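Local coordinates for mutT/nudix family protein (Listeria innocua, PDB 3I9X) that probably acts as a hydrolase of the Nudix family, the chain here comprising mainly its Nudix domain, at residues S120-A125 / L162-K167; S30-T35 / I99-F104; Y124-P129 / E174-T179. All coordinates share one frame; numbering follows the deposited sequence.

How the contacts relate
Contact 1 and contact 3 join the same two elements, strand 118-126 and helix 161-177, at different depths, their centres 14 Å apart. Contact 1 is buried and apolar apart from one serine; contact 3 lies towards the surface, where a tyrosine hydroxyl touches a glutamate methylene and two exposed apolar side chains meet beside them. Contact 2 is also buried, but it packs strand 27-40 and residues 99-104 against each other over both faces of strand 118-126. None of the three has a hydrogen bond across its own segments. Probable backbone bonds, such as Tyr124 N to Ile102 O at 2.8 Å, instead link contact 2 to the strand that contacts 1 and 3 share.

Contact 1 of 3, residues S120-A125 / L162-K167; sequences SRAFYA and LDMLKK
Ala122 and Met164 mark the closest backbone approach of 120-125 and 162-167, their CA atoms 7.7 Å apart. The first segment is extended strand and the second is regular helix, in which Lys166 N bonds to Leu162 O at 3.0 Å. Each backbone spends its hydrogen bonds within its own element or sheet: Ala122 pairs with Phe104 and Gly105 on one side of the strand, Arg121 with Thr29 and Asp31 on the other. The join is therefore left to side chains, and to few of them, burying 76 Å² in all.

Of 162-167, Met164 is the residue that meets the strand segment. Its CG stands anti to the carbonyl carbon (chi1 -77°), and an extended second torsion (chi2 -167°) carries the sulfur straight on toward the strand. There SD lies 4.4 Å from Ala122 CB, a loose apolar touch on a methyl group.

This is the layered alpha/beta/alpha architecture of the Nudix fold, a mixed sheet between helices. Ala122 turns its methyl to helix 161-177, whereas the next residue, Phe123, points to the opposite face and packs on Ala82 and Ala86 of helix 82-94, which carries the REXXEE signature of the Nudix box.

Ser120, two residues before Ala122 and on the same face, supplies the second touch: its OG is 4.4 Å from the same Met164 SD. The serine's polar need is met by a hydrogen bond between OG and Asp31 OD2 on the neighbouring strand. A glycerol, probably from the crystallisation liquor, lies about 4 Å from the Ser120 side chain.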
ATOM      1  N   SER A 120      -0.435   7.935   1.121  1.00 37.55           N
ATOM      2  CA  SER A 120       0.656   7.566   2.007  1.00 36.32           C
ATOM      3  C   SER A 120       0.875   6.063   2.096  1.00 35.47           C
ATOM      4  O   SER A 120      -0.030   5.339   2.424  1.00 35.00           O
ATOM      5  CB  SER A 120       0.390   8.081   3.419  1.00 37.00           C
ATOM      6  OG  SER A 120       1.188   7.362   4.332  1.00 38.49           O
ATOM      7  N   ARG A 121       2.106   5.632   1.867  1.00 34.39           N
ATOM      8  CA  ARG A 121       2.557   4.289   2.126  1.00 34.99           C
ATOM      9  C   ARG A 121       3.227   4.270   3.511  1.00 34.44           C
ATOM     10  O   ARG A 121       4.224   4.947   3.770  1.00 33.93           O
ATOM     11  CB  ARG A 121       3.506   3.865   0.998  1.00 35.61           C
ATOM     12  CG  ARG A 121       4.116   2.423   1.042  1.00 38.42           C
ATOM     13  CD  ARG A 121       3.201   1.441   1.515  1.00 42.95           C
ATOM     14  NE  ARG A 121       3.568   0.084   1.149  1.00 43.97           N
ATOM     15  CZ  ARG A 121       2.900  -0.999   1.552  1.00 42.34           C
ATOM     16  NH1 ARG A 121       1.847  -0.888   2.351  1.00 40.90           N
ATOM     17  NH2 ARG A 121       3.281  -2.210   1.134  1.00 41.54           N
ATOM     18  N   ALA A 122       2.655   3.519   4.429  1.00 34.08           N
ATOM     19  CA  ALA A 122       3.106   3.576   5.803  1.00 34.27           C
ATOM     20  C   ALA A 122       3.912   2.342   6.214  1.00 34.48           C
ATOM     21  O   ALA A 122       3.583   1.211   5.839  1.00 35.46           O
ATOM     22  CB  ALA A 122       1.945   3.780   6.683  1.00 33.73           C
ATOM     23  N   PHE A 123       4.989   2.575   6.931  1.00 34.73           N
ATOM     24  CA  PHE A 123       5.868   1.528   7.393  1.00 36.24           C
ATOM     25  C   PHE A 123       6.051   1.697   8.897  1.00 37.09           C
ATOM     26  O   PHE A 123       5.961   2.842   9.399  1.00 38.36           O
ATOM     27  CB  PHE A 123       7.251   1.678   6.759  1.00 35.38           C
ATOM     28  CG  PHE A 123       7.284   1.546   5.235  1.00 36.81           C
ATOM     29  CD1 PHE A 123       7.617   0.322   4.623  1.00 34.89           C
ATOM     30  CD2 PHE A 123       7.103   2.659   4.428  1.00 35.96           C
ATOM     31  CE1 PHE A 123       7.684   0.192   3.239  1.00 34.59           C
ATOM     32  CE2 PHE A 123       7.175   2.555   3.032  1.00 35.00           C
ATOM     33  CZ  PHE A 123       7.453   1.314   2.435  1.00 37.43           C
ATOM     34  N   TYR A 124       6.336   0.609   9.613  1.00 36.36           N
ATOM     35  CA  TYR A 124       6.935   0.746  10.945  1.00 36.71           C
ATOM     36  C   TYR A 124       8.320   0.143  11.060  1.00 37.03           C
ATOM     37  O   TYR A 124       8.694  -0.708  10.286  1.00 36.70           O
ATOM     38  CB  TYR A 124       6.058   0.149  12.023  1.00 37.61           C
ATOM     39  CG  TYR A 124       5.931  -1.371  12.121  1.00 37.08           C
ATOM     40  CD1 TYR A 124       6.873  -2.136  12.785  1.00 38.53           C
ATOM     41  CD2 TYR A 124       4.799  -2.003  11.649  1.00 39.22           C
ATOM     42  CE1 TYR A 124       6.692  -3.516  12.947  1.00 39.82           C
ATOM     43  CE2 TYR A 124       4.612  -3.375  11.783  1.00 39.78           C
ATOM     44  CZ  TYR A 124       5.556  -4.127  12.435  1.00 40.32           C
ATOM     45  OH  TYR A 124       5.344  -5.492  12.545  1.00 43.17           O
ATOM     46  N   ALA A 125       9.061   0.591  12.053  1.00 37.76           N
ATOM     47  CA  ALA A 125      10.352   0.013  12.395  1.00 38.31           C
ATOM     48  C   ALA A 125      10.485  -0.006  13.914  1.00 39.77           C
ATOM     49  O   ALA A 125       9.938   0.873  14.611  1.00 39.05           O
ATOM     50  CB  ALA A 125      11.479   0.831  11.783  1.00 37.54           C
ATOM     51  N   LEU A 162      -3.171  10.028  13.655  1.00 39.61           N
ATOM     52  CA  LEU A 162      -3.764   9.294  14.750  1.00 41.52           C
ATOM     53  C   LEU A 162      -4.207   7.896  14.267  1.00 43.23           C
ATOM     54  O   LEU A 162      -4.033   6.890  14.974  1.00 42.26           O
ATOM     55  CB  LEU A 162      -4.986  10.011  15.323  1.00 41.08           C
ATOM     56  CG  LEU A 162      -5.639   9.224  16.484  1.00 43.67           C
ATOM     57  CD1 LEU A 162      -4.600   8.864  17.543  1.00 39.99           C
ATOM     58  CD2 LEU A 162      -6.903   9.931  17.138  1.00 43.03           C
ATOM     59  N   ASP A 163      -4.830   7.861  13.088  1.00 44.57           N
ATOM     60  CA  ASP A 163      -5.238   6.600  12.474  1.00 45.20           C
ATOM     61  C   ASP A 163      -4.042   5.716  12.164  1.00 44.44           C
ATOM     62  O   ASP A 163      -4.079   4.508  12.436  1.00 44.91           O
ATOM     63  CB  ASP A 163      -6.039   6.853  11.205  1.00 46.58           C
ATOM     64  CG  ASP A 163      -7.391   7.440  11.511  1.00 50.86           C
ATOM     65  OD1 ASP A 163      -7.920   7.118  12.614  1.00 61.50           O
ATOM     66  OD2 ASP A 163      -7.922   8.226  10.691  1.00 54.93           O
ATOM     67  N   MET A 164      -2.986   6.314  11.613  1.00 42.65           N
ATOM     68  CA  MET A 164      -1.736   5.602  11.381  1.00 41.22           C
ATOM     69  C   MET A 164      -1.201   4.997  12.708  1.00 40.81           C
ATOM     70  O   MET A 164      -0.844   3.827  12.746  1.00 39.05           O
ATOM     71  CB  MET A 164      -0.658   6.481  10.759  1.00 40.45           C
ATOM     72  CG  MET A 164      -0.740   6.824   9.241  1.00 40.76           C
ATOM     73  SD  MET A 164       0.828   7.556   8.677  1.00 31.29           S
ATOM     74  CE  MET A 164       1.678   6.953   9.928  1.00 31.77           C
ATOM     75  N   LEU A 165      -1.156   5.773  13.788  1.00 40.71           N
ATOM     76  CA  LEU A 165      -0.576   5.270  15.016  1.00 41.53           C
ATOM     77  C   LEU A 165      -1.412   4.169  15.632  1.00 42.45           C
ATOM     78  O   LEU A 165      -0.843   3.249  16.200  1.00 41.89           O
ATOM     79  CB  LEU A 165      -0.324   6.322  16.102  1.00 40.56           C
ATOM     80  CG  LEU A 165       0.504   7.583  15.896  1.00 43.94           C
ATOM     81  CD1 LEU A 165       0.943   8.089  17.289  1.00 44.85           C
ATOM     82  CD2 LEU A 165       1.665   7.470  14.947  1.00 40.04           C
ATOM     83  N   LYS A 166      -2.743   4.288  15.581  1.00 44.22           N
ATOM     84  CA  LYS A 166      -3.627   3.259  16.118  1.00 45.82           C
ATOM     85  C   LYS A 166      -3.500   1.956  15.344  1.00 45.58           C
ATOM     86  O   LYS A 166      -3.433   0.897  15.964  1.00 46.69           O
ATOM     87  CB  LYS A 166      -5.097   3.716  16.117  1.00 47.65           C
ATOM     88  CG  LYS A 166      -5.414   4.793  17.140  1.00 50.94           C
ATOM     89  CD  LYS A 166      -6.864   5.281  17.021  1.00 56.65           C
ATOM     90  CE  LYS A 166      -7.458   5.601  18.393  1.00 61.82           C
ATOM     91  NZ  LYS A 166      -8.879   6.120  18.295  1.00 65.13           N
ATOM     92  N   LYS A 167      -3.441   2.007  14.006  1.00 44.99           N
ATOM     93  CA  LYS A 167      -3.232   0.774  13.233  1.00 44.81           C
ATOM     94  C   LYS A 167      -1.792   0.175  13.421  1.00 45.43           C
ATOM     95  O   LYS A 167      -1.596  -1.052  13.360  1.00 44.87           O
ATOM     96  CB  LYS A 167      -3.569   0.969  11.760  1.00 44.51           C
TER

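Contact 2 of 3, residues S30-T35 / I99-F104; sequences SDMILT and IPLIPF
Met32 and Leu101 touch on one face of the central sheet of the Nudix fold, Ile33 and Phe104 on the other. Segments 30-35 and 99-104 approach most closely at Met32 and Leu101, whose CA atoms are 8.3 Å apart. They are not direct partners in the sheet, for strand 118-126 runs between them, parallel to strand 27-40 and antiparallel to strand 102-107.

Hydrogen bonding accordingly passes through that middle strand. Asp31 and Ile33 both pair with Phe123, and Tyr124 pairs with Ile102, while the far edge of 30-35 is bonded to strand 69-75 through Ser30 with Gly74 and Met32 with Pro72. The segments themselves exchange no hydrogen bond.

What joins them directly is mainly apolar packing, within 150 Å² of buried surface in all, reaching over the intervening strand on each face. On the side of helix 82-94, the Met32 chain runs out extended and then folds over at its end, chi3 being 25°, which brings the terminal methyl CE to 3.8 Å from Leu101 CD2; the two side chains meet at a slant. Leu101 also rests on Ala86 of that helix and on Ala125 of the middle strand.

On the side of helix 161-177, both Ile33 and Phe104 lie against Ala168. The Phe104 ring is placed there by a first torsion of 71°, which sets CG between the backbone N and the carbonyl carbon, and its side chain crosses that of Ile33 at about a right angle. Ile33 offers a methylene rather than a methyl to the ring: Ile33 CG1 stands 3.7 Å from Phe104 CZ.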
ATOM      1  N   SER A  30       5.920   8.421   1.890  1.00 40.08           N
ATOM      2  CA  SER A  30       6.410   7.303   2.663  1.00 40.84           C
ATOM      3  C   SER A  30       6.473   7.773   4.112  1.00 40.16           C
ATOM      4  O   SER A  30       7.274   8.647   4.436  1.00 40.20           O
ATOM      5  CB  SER A  30       7.804   6.967   2.185  1.00 41.03           C
ATOM      6  OG  SER A  30       8.160   5.662   2.552  1.00 44.82           O
ATOM      7  N   ASP A  31       5.567   7.283   4.950  1.00 39.36           N
ATOM      8  CA  ASP A  31       5.492   7.694   6.369  1.00 38.31           C
ATOM      9  C   ASP A  31       5.879   6.549   7.300  1.00 38.59           C
ATOM     10  O   ASP A  31       5.495   5.394   7.075  1.00 35.27           O
ATOM     11  CB  ASP A  31       4.080   8.212   6.662  1.00 38.00           C
ATOM     12  CG  ASP A  31       3.782   9.504   5.913  1.00 38.70           C
ATOM     13  OD1 ASP A  31       4.615  10.435   6.043  1.00 35.19           O
ATOM     14  OD2 ASP A  31       2.767   9.580   5.170  1.00 37.23           O
ATOM     15  N   MET A  32       6.621   6.898   8.351  1.00 38.14           N
ATOM     16  CA  MET A  32       7.304   5.942   9.213  1.00 39.70           C
ATOM     17  C   MET A  32       6.876   6.022  10.675  1.00 39.10           C
ATOM     18  O   MET A  32       7.090   7.031  11.345  1.00 39.25           O
ATOM     19  CB  MET A  32       8.806   6.188   9.168  1.00 40.11           C
ATOM     20  CG  MET A  32       9.391   6.289   7.702  1.00 46.69           C
ATOM     21  SD  MET A  32      11.237   6.211   7.641  1.00 51.04           S
ATOM     22  CE  MET A  32      11.356   5.275   9.227  1.00 41.84           C
ATOM     23  N   ILE A  33       6.286   4.952  11.169  1.00 38.54           N
ATOM     24  CA  ILE A  33       6.079   4.775  12.600  1.00 38.28           C
ATOM     25  C   ILE A  33       7.392   4.228  13.155  1.00 38.42           C
ATOM     26  O   ILE A  33       7.740   3.050  12.959  1.00 38.20           O
ATOM     27  CB  ILE A  33       4.948   3.846  12.848  1.00 38.04           C
ATOM     28  CG1 ILE A  33       3.661   4.481  12.325  1.00 42.16           C
ATOM     29  CG2 ILE A  33       4.787   3.508  14.287  1.00 38.13           C
ATOM     30  CD1 ILE A  33       3.209   5.545  13.182  1.00 46.18           C
ATOM     31  N   LEU A  34       8.113   5.092  13.846  1.00 37.72           N
ATOM     32  CA  LEU A  34       9.441   4.782  14.349  1.00 39.09           C
ATOM     33  C   LEU A  34       9.428   4.516  15.832  1.00 38.46           C
ATOM     34  O   LEU A  34       9.329   5.459  16.635  1.00 37.02           O
ATOM     35  CB  LEU A  34      10.355   5.969  14.072  1.00 40.19           C
ATOM     36  CG  LEU A  34      11.834   5.785  13.879  1.00 43.86           C
ATOM     37  CD1 LEU A  34      12.042   4.474  13.137  1.00 48.05           C
ATOM     38  CD2 LEU A  34      12.414   6.986  13.058  1.00 44.25           C
ATOM     39  N   THR A  35       9.548   3.250  16.205  1.00 38.85           N
ATOM     40  CA  THR A  35       9.356   2.847  17.605  1.00 39.37           C
ATOM     41  C   THR A  35      10.562   2.219  18.269  1.00 40.44           C
ATOM     42  O   THR A  35      11.495   1.753  17.598  1.00 40.86           O
ATOM     43  CB  THR A  35       8.187   1.895  17.746  1.00 39.29           C
ATOM     44  OG1 THR A  35       8.531   0.604  17.259  1.00 38.55           O
ATOM     45  CG2 THR A  35       6.954   2.409  16.990  1.00 39.07           C
ATOM     46  N   ILE A  99      18.158  -1.334   8.861  1.00 58.56           N
ATOM     47  CA  ILE A  99      16.861  -1.511   9.543  1.00 56.42           C
ATOM     48  C   ILE A  99      15.754  -1.886   8.570  1.00 53.70           C
ATOM     49  O   ILE A  99      15.374  -1.094   7.716  1.00 52.32           O
ATOM     50  CB  ILE A  99      16.430  -0.241  10.349  1.00 56.88           C
ATOM     51  CG1 ILE A  99      17.504   0.145  11.374  1.00 57.95           C
ATOM     52  CG2 ILE A  99      15.123  -0.498  11.089  1.00 55.36           C
ATOM     53  CD1 ILE A  99      17.741  -0.930  12.500  1.00 59.71           C
ATOM     54  N   PRO A 100      15.238  -3.108   8.699  1.00 51.41           N
ATOM     55  CA  PRO A 100      14.076  -3.452   7.892  1.00 50.21           C
ATOM     56  C   PRO A 100      12.835  -2.710   8.372  1.00 47.78           C
ATOM     57  O   PRO A 100      12.558  -2.631   9.566  1.00 47.05           O
ATOM     58  CB  PRO A 100      13.930  -4.971   8.074  1.00 50.55           C
ATOM     59  CG  PRO A 100      15.248  -5.439   8.646  1.00 50.89           C
ATOM     60  CD  PRO A 100      15.721  -4.264   9.471  1.00 52.27           C
ATOM     61  N   LEU A 101      12.160  -2.147   7.392  1.00 45.93           N
ATOM     62  CA  LEU A 101      10.957  -1.370   7.519  1.00 44.93           C
ATOM     63  C   LEU A 101       9.811  -2.288   7.142  1.00 43.27           C
ATOM     64  O   LEU A 101       9.858  -2.908   6.063  1.00 43.52           O
ATOM     65  CB  LEU A 101      11.033  -0.214   6.534  1.00 44.96           C
ATOM     66  CG  LEU A 101      12.086   0.874   6.838  1.00 45.48           C
ATOM     67  CD1 LEU A 101      12.097   1.848   5.706  1.00 47.49           C
ATOM     68  CD2 LEU A 101      11.764   1.607   8.134  1.00 48.19           C
ATOM     69  N   ILE A 102       8.841  -2.436   8.049  1.00 40.03           N
ATOM     70  CA  ILE A 102       7.706  -3.311   7.848  1.00 38.52           C
ATOM     71  C   ILE A 102       6.502  -2.495   7.287  1.00 38.09           C
ATOM     72  O   ILE A 102       6.050  -1.541   7.896  1.00 34.40           O
ATOM     73  CB  ILE A 102       7.312  -3.981   9.172  1.00 38.69           C
ATOM     74  CG1 ILE A 102       8.548  -4.647   9.825  1.00 40.69           C
ATOM     75  CG2 ILE A 102       6.066  -4.956   8.986  1.00 36.80           C
ATOM     76  CD1 ILE A 102       9.320  -5.624   8.886  1.00 41.55           C
ATOM     77  N   PRO A 103       6.006  -2.855   6.097  1.00 38.62           N
ATOM     78  CA  PRO A 103       4.854  -2.093   5.561  1.00 38.49           C
ATOM     79  C   PRO A 103       3.631  -2.427   6.365  1.00 38.19           C
ATOM     80  O   PRO A 103       3.464  -3.593   6.744  1.00 36.17           O
ATOM     81  CB  PRO A 103       4.697  -2.599   4.131  1.00 39.63           C
ATOM     82  CG  PRO A 103       5.707  -3.736   3.931  1.00 40.77           C
ATOM     83  CD  PRO A 103       6.588  -3.821   5.144  1.00 39.60           C
ATOM     84  N   PHE A 104       2.804  -1.451   6.708  1.00 37.32           N
ATOM     85  CA  PHE A 104       1.581  -1.851   7.396  1.00 38.98           C
ATOM     86  C   PHE A 104       0.327  -1.284   6.833  1.00 39.21           C
ATOM     87  O   PHE A 104      -0.760  -1.724   7.224  1.00 41.44           O
ATOM     88  CB  PHE A 104       1.630  -1.630   8.924  1.00 39.09           C
ATOM     89  CG  PHE A 104       1.583  -0.199   9.324  1.00 38.15           C
ATOM     90  CD1 PHE A 104       0.396   0.389   9.652  1.00 37.82           C
ATOM     91  CD2 PHE A 104       2.714   0.552   9.358  1.00 39.72           C
ATOM     92  CE1 PHE A 104       0.345   1.697   9.989  1.00 39.14           C
ATOM     93  CE2 PHE A 104       2.662   1.918   9.743  1.00 42.47           C
ATOM     94  CZ  PHE A 104       1.491   2.465  10.052  1.00 39.52           C
TER

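Contact 3 of 3, residues Y124-P129 / E174-T179; sequences YAIVPP and EEFLLT
Tyr124 reaches from the strand to the last turns of helix 161-177 and sets its hydroxyl against Glu175. The touching atom there is a methylene: Tyr124 OH lies 3.4 Å from Glu175 CG, with no hydrogen bond between the two residues. The side chains meet at about a right angle, and with the glutamate bent at chi2 (-58°) its nearer carboxylate oxygen, Glu175 OE2, stays 4.4 Å from Tyr124 OH.

Here in the Nudix fold, with the contact centred about 15 Å from the centre of the chain, the end of the last helix of this chain meets the end region of strand 118-126. Tyr124 is the buried member of the group: its side chain packs on Ile33 of strand 27-40 and on Ile102 and Phe104 of strand 102-107.

Two residues farther along the strand, Ile126 faces the same helix and meets Phe176, one residue after Glu175. The phenylalanine leaves its backbone at a slant to the strand, yet its ring end comes nearer and meets the isoleucine tip obliquely. The touch is loose, Ile126 CD1 standing 4.5 Å from Phe176 CE1, and both side chains are exposed. Ile126 leans as well on Thr35 of the adjoining strand 27-40.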
ATOM      1  N   TYR A 124       6.336   0.609   9.613  1.00 36.36           N
ATOM      2  CA  TYR A 124       6.935   0.746  10.945  1.00 36.71           C
ATOM      3  C   TYR A 124       8.320   0.143  11.060  1.00 37.03           C
ATOM      4  O   TYR A 124       8.694  -0.708  10.286  1.00 36.70           O
ATOM      5  CB  TYR A 124       6.058   0.149  12.023  1.00 37.61           C
ATOM      6  CG  TYR A 124       5.931  -1.371  12.121  1.00 37.08           C
ATOM      7  CD1 TYR A 124       6.873  -2.136  12.785  1.00 38.53           C
ATOM      8  CD2 TYR A 124       4.799  -2.003  11.649  1.00 39.22           C
ATOM      9  CE1 TYR A 124       6.692  -3.516  12.947  1.00 39.82           C
ATOM     10  CE2 TYR A 124       4.612  -3.375  11.783  1.00 39.78           C
ATOM     11  CZ  TYR A 124       5.556  -4.127  12.435  1.00 40.32           C
ATOM     12  OH  TYR A 124       5.344  -5.492  12.545  1.00 43.17           O
ATOM     13  N   ALA A 125       9.061   0.591  12.053  1.00 37.76           N
ATOM     14  CA  ALA A 125      10.352   0.013  12.395  1.00 38.31           C
ATOM     15  C   ALA A 125      10.485  -0.006  13.914  1.00 39.77           C
ATOM     16  O   ALA A 125       9.938   0.873  14.611  1.00 39.05           O
ATOM     17  CB  ALA A 125      11.479   0.831  11.783  1.00 37.54           C
ATOM     18  N   ILE A 126      11.213  -1.006  14.412  1.00 41.42           N
ATOM     19  CA  ILE A 126      11.571  -1.118  15.818  1.00 42.59           C
ATOM     20  C   ILE A 126      13.082  -0.993  15.947  1.00 43.39           C
ATOM     21  O   ILE A 126      13.820  -1.854  15.509  1.00 44.20           O
ATOM     22  CB  ILE A 126      11.070  -2.416  16.415  1.00 42.80           C
ATOM     23  CG1 ILE A 126       9.556  -2.486  16.287  1.00 44.33           C
ATOM     24  CG2 ILE A 126      11.463  -2.550  17.915  1.00 42.95           C
ATOM     25  CD1 ILE A 126       9.036  -3.880  16.305  1.00 44.53           C
ATOM     26  N   VAL A 127      13.555   0.112  16.507  1.00 43.76           N
ATOM     27  CA  VAL A 127      14.982   0.377  16.542  1.00 43.19           C
ATOM     28  C   VAL A 127      15.426   0.459  17.996  1.00 43.65           C
ATOM     29  O   VAL A 127      14.590   0.459  18.888  1.00 42.93           O
ATOM     30  CB  VAL A 127      15.315   1.624  15.728  1.00 43.29           C
ATOM     31  CG1 VAL A 127      14.630   1.535  14.349  1.00 41.78           C
ATOM     32  CG2 VAL A 127      14.874   2.892  16.465  1.00 43.30           C
ATOM     33  N   PRO A 128      16.748   0.421  18.241  1.00 45.55           N
ATOM     34  CA  PRO A 128      17.227   0.583  19.594  1.00 46.38           C
ATOM     35  C   PRO A 128      16.954   2.002  20.065  1.00 47.16           C
ATOM     36  O   PRO A 128      16.966   2.939  19.261  1.00 47.05           O
ATOM     37  CB  PRO A 128      18.747   0.287  19.489  1.00 46.92           C
ATOM     38  CG  PRO A 128      18.891  -0.564  18.252  1.00 46.50           C
ATOM     39  CD  PRO A 128      17.853   0.074  17.319  1.00 45.60           C
ATOM     40  N   PRO A 129      16.723   2.159  21.369  1.00 48.54           N
ATOM     41  CA  PRO A 129      16.252   3.438  21.896  1.00 49.51           C
ATOM     42  C   PRO A 129      17.235   4.569  21.740  1.00 50.81           C
ATOM     43  O   PRO A 129      16.811   5.721  21.690  1.00 51.11           O
ATOM     44  CB  PRO A 129      15.964   3.145  23.378  1.00 49.45           C
ATOM     45  CG  PRO A 129      16.689   1.900  23.690  1.00 49.28           C
ATOM     46  CD  PRO A 129      16.898   1.135  22.419  1.00 47.65           C
ATOM     47  N   GLU A 174       0.142  -6.983  18.282  1.00 60.79           N
ATOM     48  CA  GLU A 174      -0.169  -8.335  17.824  1.00 63.17           C
ATOM     49  C   GLU A 174       1.078  -9.136  17.353  1.00 63.81           C
ATOM     50  O   GLU A 174       1.035 -10.369  17.381  1.00 64.81           O
ATOM     51  CB  GLU A 174      -1.225  -8.313  16.712  1.00 64.44           C
ATOM     52  CG  GLU A 174      -2.213  -9.519  16.708  1.00 68.72           C
ATOM     53  CD  GLU A 174      -2.906  -9.716  15.334  1.00 74.79           C
ATOM     54  OE1 GLU A 174      -2.248 -10.269  14.414  1.00 76.17           O
ATOM     55  OE2 GLU A 174      -4.105  -9.326  15.182  1.00 77.70           O
ATOM     56  N   GLU A 175       2.166  -8.471  16.926  1.00 63.79           N
ATOM     57  CA  GLU A 175       3.435  -9.163  16.631  1.00 63.46           C
ATOM     58  C   GLU A 175       4.171  -9.555  17.932  1.00 64.18           C
ATOM     59  O   GLU A 175       4.810 -10.606  18.005  1.00 63.35           O
ATOM     60  CB  GLU A 175       4.399  -8.305  15.815  1.00 63.20           C
ATOM     61  CG  GLU A 175       4.082  -8.077  14.357  1.00 62.71           C
ATOM     62  CD  GLU A 175       3.950  -9.338  13.530  1.00 62.56           C
ATOM     63  OE1 GLU A 175       4.627 -10.360  13.808  1.00 59.92           O
ATOM     64  OE2 GLU A 175       3.145  -9.294  12.587  1.00 62.65           O
ATOM     65  N   PHE A 176       4.108  -8.671  18.920  1.00 65.12           N
ATOM     66  CA  PHE A 176       4.718  -8.896  20.221  1.00 66.47           C
ATOM     67  C   PHE A 176       3.960  -9.947  20.997  1.00 68.36           C
ATOM     68  O   PHE A 176       4.508 -10.572  21.895  1.00 68.33           O
ATOM     69  CB  PHE A 176       4.707  -7.626  21.069  1.00 66.02           C
ATOM     70  CG  PHE A 176       5.962  -6.820  20.983  1.00 65.77           C
ATOM     71  CD1 PHE A 176       5.984  -5.594  20.317  1.00 64.71           C
ATOM     72  CD2 PHE A 176       7.115  -7.262  21.591  1.00 64.24           C
ATOM     73  CE1 PHE A 176       7.143  -4.841  20.262  1.00 63.66           C
ATOM     74  CE2 PHE A 176       8.275  -6.526  21.530  1.00 64.00           C
ATOM     75  CZ  PHE A 176       8.295  -5.313  20.868  1.00 64.47           C
ATOM     76  N   LEU A 177       2.678 -10.102  20.691  1.00 70.66           N
ATOM     77  CA  LEU A 177       1.859 -11.037  21.428  1.00 72.33           C
ATOM     78  C   LEU A 177       2.209 -12.403  20.899  1.00 73.38           C
ATOM     79  O   LEU A 177       2.403 -13.321  21.682  1.00 74.31           O
ATOM     80  CB  LEU A 177       0.359 -10.730  21.293  1.00 72.56           C
ATOM     81  CG  LEU A 177      -0.415 -10.667  22.615  1.00 73.69           C
ATOM     82  CD1 LEU A 177       0.238  -9.749  23.670  1.00 73.33           C
ATOM     83  CD2 LEU A 177      -1.849 -10.219  22.317  1.00 76.31           C
ATOM     84  N   LEU A 178       2.372 -12.531  19.585  1.00 74.41           N
ATOM     85  CA  LEU A 178       2.769 -13.812  19.010  1.00 75.43           C
ATOM     86  C   LEU A 178       4.111 -14.352  19.533  1.00 76.04           C
ATOM     87  O   LEU A 178       4.526 -15.446  19.133  1.00 76.42           O
ATOM     88  CB  LEU A 178       2.804 -13.744  17.478  1.00 75.63           C
ATOM     89  CG  LEU A 178       1.452 -13.708  16.755  1.00 76.81           C
ATOM     90  CD1 LEU A 178       1.700 -13.567  15.247  1.00 77.08           C
ATOM     91  CD2 LEU A 178       0.559 -14.939  17.064  1.00 76.40           C
ATOM     92  N   THR A 179       4.788 -13.601  20.410  1.00 76.55           N
ATOM     93  CA  THR A 179       6.009 -14.071  21.069  1.00 76.66           C
ATOM     94  C   THR A 179       5.988 -13.765  22.585  1.00 77.11           C
ATOM     95  O   THR A 179       5.050 -14.125  23.316  1.00 77.04           O
ATOM     96  CB  THR A 179       7.297 -13.458  20.382  1.00 76.74           C
ATOM     97  OG1 THR A 179       7.740 -12.278  21.068  1.00 76.44           O
ATOM     98  CG2 THR A 179       7.054 -13.132  18.904  1.00 76.26           C
TER